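Local coordinates for protein TCR beta chain (Gallus gallus, PDB 6LIR) that forms the beta subunit of a chicken T-cell receptor, pairing with the alpha chain and probably recognising peptide antigen held by MHC molecules, at residues I75-A89 / L99-G111. Numbering follows the deposited sequence.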
# COMPACT_ATOMS: atom_id res chain seq x y z
N ILE B 75 -16.51 10.45 -15.26
CA ILE B 75 -16.59 9.06 -15.67
C ILE B 75 -17.89 8.88 -16.44
O ILE B 75 -18.98 8.98 -15.87
CB ILE B 75 -16.53 8.11 -14.46
CG1 ILE B 75 -15.22 8.29 -13.69
CG2 ILE B 75 -16.73 6.67 -14.91
CD1 ILE B 75 -14.14 7.30 -14.05
N ILE B 76 -17.77 8.62 -17.73
CA ILE B 76 -18.91 8.49 -18.63
C ILE B 76 -19.33 7.02 -18.73
O ILE B 76 -18.53 6.18 -19.16
CB ILE B 76 -18.59 9.06 -20.02
CG1 ILE B 76 -18.04 10.48 -19.91
CG2 ILE B 76 -19.83 9.04 -20.90
CD1 ILE B 76 -18.93 11.43 -19.14
N SER B 77 -20.57 6.72 -18.34
CA SER B 77 -21.15 5.39 -18.51
C SER B 77 -20.24 4.30 -17.92
O SER B 77 -19.71 3.44 -18.62
CB SER B 77 -21.46 5.11 -19.98
OG SER B 77 -21.82 3.75 -20.17
N ALA B 78 -20.04 4.41 -16.61
CA ALA B 78 -19.10 3.58 -15.86
C ALA B 78 -19.20 2.11 -16.22
O ALA B 78 -20.29 1.53 -16.26
CB ALA B 78 -19.32 3.77 -14.36
N LYS B 79 -18.04 1.52 -16.47
CA LYS B 79 -17.88 0.16 -16.96
C LYS B 79 -16.85 -0.53 -16.08
O LYS B 79 -16.05 0.13 -15.40
CB LYS B 79 -17.41 0.12 -18.42
CG LYS B 79 -18.41 0.65 -19.44
CD LYS B 79 -19.43 -0.41 -19.83
CE LYS B 79 -20.80 0.21 -20.05
NZ LYS B 79 -21.46 0.57 -18.76
N LYS B 80 -16.89 -1.86 -16.07
CA LYS B 80 -15.86 -2.62 -15.36
C LYS B 80 -14.47 -2.13 -15.76
O LYS B 80 -13.57 -2.04 -14.92
CB LYS B 80 -15.98 -4.11 -15.68
CG LYS B 80 -17.28 -4.75 -15.24
CD LYS B 80 -17.28 -5.06 -13.75
CE LYS B 80 -16.95 -6.53 -13.50
NZ LYS B 80 -18.17 -7.35 -13.30
N ASN B 81 -14.29 -1.82 -17.04
CA ASN B 81 -13.05 -1.26 -17.53
C ASN B 81 -12.63 0.03 -16.82
O ASN B 81 -11.44 0.39 -16.87
CB ASN B 81 -13.29 -1.03 -19.03
CG ASN B 81 -12.27 -0.13 -19.67
OD1 ASN B 81 -12.64 0.75 -20.45
ND2 ASN B 81 -10.99 -0.40 -19.45
N HIS B 82 -13.54 0.73 -16.13
CA HIS B 82 -13.17 1.89 -15.32
C HIS B 82 -12.47 1.55 -14.00
O HIS B 82 -11.82 2.43 -13.42
CB HIS B 82 -14.39 2.78 -15.08
CG HIS B 82 -14.77 3.57 -16.29
ND1 HIS B 82 -15.90 3.30 -17.02
CD2 HIS B 82 -14.13 4.57 -16.94
CE1 HIS B 82 -15.96 4.12 -18.06
NE2 HIS B 82 -14.90 4.90 -18.03
N SER B 83 -12.59 0.33 -13.49
CA SER B 83 -12.10 0.03 -12.14
C SER B 83 -10.58 0.13 -12.09
O SER B 83 -9.87 -0.52 -12.87
CB SER B 83 -12.56 -1.36 -11.71
OG SER B 83 -13.97 -1.48 -11.80
N ALA B 84 -10.08 0.93 -11.15
CA ALA B 84 -8.67 1.32 -11.14
C ALA B 84 -8.40 2.14 -9.88
O ALA B 84 -9.32 2.48 -9.13
CB ALA B 84 -8.28 2.11 -12.39
N ILE B 85 -7.13 2.45 -9.68
CA ILE B 85 -6.73 3.50 -8.75
C ILE B 85 -6.38 4.73 -9.57
O ILE B 85 -5.57 4.65 -10.51
CB ILE B 85 -5.55 3.07 -7.87
CG1 ILE B 85 -5.88 1.77 -7.13
CG2 ILE B 85 -5.20 4.16 -6.87
CD1 ILE B 85 -4.79 1.32 -6.17
N TYR B 86 -6.99 5.86 -9.24
CA TYR B 86 -6.84 7.09 -10.01
C TYR B 86 -5.97 8.04 -9.21
O TYR B 86 -6.21 8.25 -8.01
CB TYR B 86 -8.20 7.73 -10.30
CG TYR B 86 -9.06 6.98 -11.29
CD1 TYR B 86 -9.70 5.80 -10.93
CD2 TYR B 86 -9.22 7.44 -12.59
CE1 TYR B 86 -10.48 5.10 -11.83
CE2 TYR B 86 -10.01 6.75 -13.50
CZ TYR B 86 -10.63 5.58 -13.11
OH TYR B 86 -11.41 4.88 -14.00
N PHE B 87 -4.96 8.61 -9.86
CA PHE B 87 -4.06 9.53 -9.20
C PHE B 87 -4.14 10.89 -9.88
O PHE B 87 -3.99 10.98 -11.11
CB PHE B 87 -2.61 9.02 -9.24
CG PHE B 87 -2.34 7.90 -8.27
CD1 PHE B 87 -2.12 8.18 -6.93
CD2 PHE B 87 -2.29 6.58 -8.69
CE1 PHE B 87 -1.86 7.16 -6.02
CE2 PHE B 87 -2.03 5.55 -7.79
CZ PHE B 87 -1.82 5.85 -6.45
N CYS B 88 -4.39 11.92 -9.09
CA CYS B 88 -4.26 13.29 -9.54
C CYS B 88 -2.86 13.79 -9.23
O CYS B 88 -2.27 13.43 -8.21
CB CYS B 88 -5.28 14.20 -8.88
SG CYS B 88 -4.90 15.94 -9.13
N ALA B 89 -2.32 14.61 -10.13
CA ALA B 89 -0.98 15.13 -9.95
C ALA B 89 -0.95 16.57 -10.44
O ALA B 89 -1.77 16.99 -11.25
CB ALA B 89 0.06 14.29 -10.70
N LEU B 99 6.33 16.25 -10.39
CA LEU B 99 4.89 16.19 -10.20
C LEU B 99 4.61 15.88 -8.74
O LEU B 99 5.31 15.09 -8.10
CB LEU B 99 4.27 15.10 -11.08
CG LEU B 99 4.15 15.35 -12.59
CD1 LEU B 99 3.78 14.06 -13.30
CD2 LEU B 99 3.13 16.44 -12.88
N ASN B 100 3.57 16.52 -8.21
CA ASN B 100 3.10 16.25 -6.86
C ASN B 100 1.82 15.44 -6.99
O ASN B 100 0.87 15.88 -7.64
CB ASN B 100 2.83 17.55 -6.09
CG ASN B 100 4.09 18.17 -5.53
OD1 ASN B 100 5.16 18.11 -6.15
ND2 ASN B 100 3.98 18.79 -4.36
N PHE B 101 1.79 14.27 -6.36
CA PHE B 101 0.66 13.37 -6.55
C PHE B 101 -0.24 13.41 -5.33
O PHE B 101 0.21 13.68 -4.21
CB PHE B 101 1.14 11.94 -6.76
CG PHE B 101 1.61 11.65 -8.16
CD1 PHE B 101 2.89 11.99 -8.55
CD2 PHE B 101 0.78 11.02 -9.07
CE1 PHE B 101 3.33 11.73 -9.83
CE2 PHE B 101 1.21 10.75 -10.35
CZ PHE B 101 2.49 11.11 -10.73
N GLY B 102 -1.51 13.09 -5.54
CA GLY B 102 -2.39 12.84 -4.43
C GLY B 102 -2.25 11.41 -3.97
O GLY B 102 -1.53 10.60 -4.55
N GLN B 103 -2.96 11.10 -2.90
CA GLN B 103 -2.88 9.77 -2.33
C GLN B 103 -3.64 8.74 -3.15
O GLN B 103 -3.46 7.54 -2.94
CB GLN B 103 -3.32 9.79 -0.87
CG GLN B 103 -2.19 10.32 -0.00
CD GLN B 103 -2.61 10.73 1.39
OE1 GLN B 103 -1.76 11.04 2.23
NE2 GLN B 103 -3.92 10.74 1.65
N GLY B 104 -4.49 9.18 -4.07
CA GLY B 104 -5.14 8.24 -4.96
C GLY B 104 -6.55 7.85 -4.59
O GLY B 104 -6.90 7.77 -3.41
N THR B 105 -7.37 7.63 -5.60
CA THR B 105 -8.77 7.28 -5.44
C THR B 105 -8.95 5.86 -5.96
O THR B 105 -8.68 5.60 -7.14
CB THR B 105 -9.69 8.23 -6.21
OG1 THR B 105 -9.52 9.57 -5.74
CG2 THR B 105 -11.14 7.80 -6.06
N ARG B 106 -9.41 4.96 -5.10
CA ARG B 106 -9.70 3.61 -5.55
C ARG B 106 -11.16 3.56 -5.98
O ARG B 106 -12.07 3.75 -5.17
CB ARG B 106 -9.45 2.57 -4.46
CG ARG B 106 -9.97 1.20 -4.88
CD ARG B 106 -8.94 0.42 -5.68
NE ARG B 106 -9.14 -1.03 -5.59
CZ ARG B 106 -9.61 -1.78 -6.58
NH1 ARG B 106 -9.94 -1.23 -7.74
NH2 ARG B 106 -9.76 -3.09 -6.40
N LEU B 107 -11.37 3.32 -7.27
CA LEU B 107 -12.69 3.30 -7.86
C LEU B 107 -12.99 1.87 -8.30
O LEU B 107 -12.16 1.23 -8.95
CB LEU B 107 -12.75 4.25 -9.06
CG LEU B 107 -14.10 4.62 -9.66
CD1 LEU B 107 -14.10 6.08 -10.07
CD2 LEU B 107 -14.42 3.74 -10.85
N THR B 108 -14.16 1.38 -7.92
CA THR B 108 -14.63 0.06 -8.32
C THR B 108 -15.98 0.22 -8.98
O THR B 108 -16.88 0.87 -8.42
CB THR B 108 -14.73 -0.89 -7.11
OG1 THR B 108 -13.57 -0.75 -6.29
CG2 THR B 108 -14.85 -2.33 -7.57
N VAL B 109 -16.13 -0.35 -10.17
CA VAL B 109 -17.40 -0.32 -10.89
C VAL B 109 -18.05 -1.68 -10.73
O VAL B 109 -17.49 -2.70 -11.14
CB VAL B 109 -17.20 0.03 -12.37
CG1 VAL B 109 -18.52 -0.11 -13.12
CG2 VAL B 109 -16.65 1.44 -12.51
N LEU B 110 -19.23 -1.69 -10.12
CA LEU B 110 -19.95 -2.92 -9.82
C LEU B 110 -21.05 -3.21 -10.83
O LEU B 110 -21.50 -2.34 -11.58
CB LEU B 110 -20.53 -2.86 -8.40
CG LEU B 110 -19.51 -3.18 -7.31
CD1 LEU B 110 -20.20 -3.72 -6.07
CD2 LEU B 110 -18.45 -4.16 -7.81
N GLY B 111 -21.47 -4.46 -10.84
CA GLY B 111 -22.66 -4.85 -11.57
C GLY B 111 -23.91 -4.31 -10.90
O GLY B 111 -23.99 -4.20 -9.67
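Tyr86 and Thr105 pair through their backbones on neighbouring antiparallel strands, 84-89 and 105-110. These are the F and G strands of the immunoglobulin V domain. Tyr86 N hydrogen-bonds to Thr105 O at 2.7 Å, Thr105 N returns a bond to Tyr86 O, and Ala84 and Leu107 pair likewise. On the core face the Tyr86 ring crosses Leu107 obliquely, with CE1 3.7 Å from Leu107 CB. Tyr86 CG lies beside its own backbone N (chi1 -70°), and the ring runs back along its strand. There Tyr86 OH donates to His82 O at 2.6 Å, in the carbonyl plane and on a lone pair. This is the tyrosine corner familiar from Greek-key immunoglobulin domains. A phenylalanine here would probably keep the packing on Leu107 but leave His82 O without this donor. His82 is set by the turn: its ND1 accepts Lys79 N within the ring plane. Val109 closes this end, its methyls resting against the backbone carbonyl of Lys79 and CG2 meeting His82 CB. Ser83 OG takes the N-H of Val109 in a nearly straight bond (166°).

On the other face the Arg106 and Ile85 side chains cross at about a right angle, with Arg106 CD 3.6 Å from Ile85 CG1, and Arg106 NH2 salt-bridges Asp149 OD2. Past Gly104 the pairing shifts by one residue. Gly104 CA lies 3.6 Å from Phe87 CD1. Phe87 and Phe101 pack against the TCR alpha chain. Cys88 turns to the core side and is disulfide-bonded to Cys20. Ala89 CB sits over the face of the Phe101 ring, 3.7 Å from its centroid.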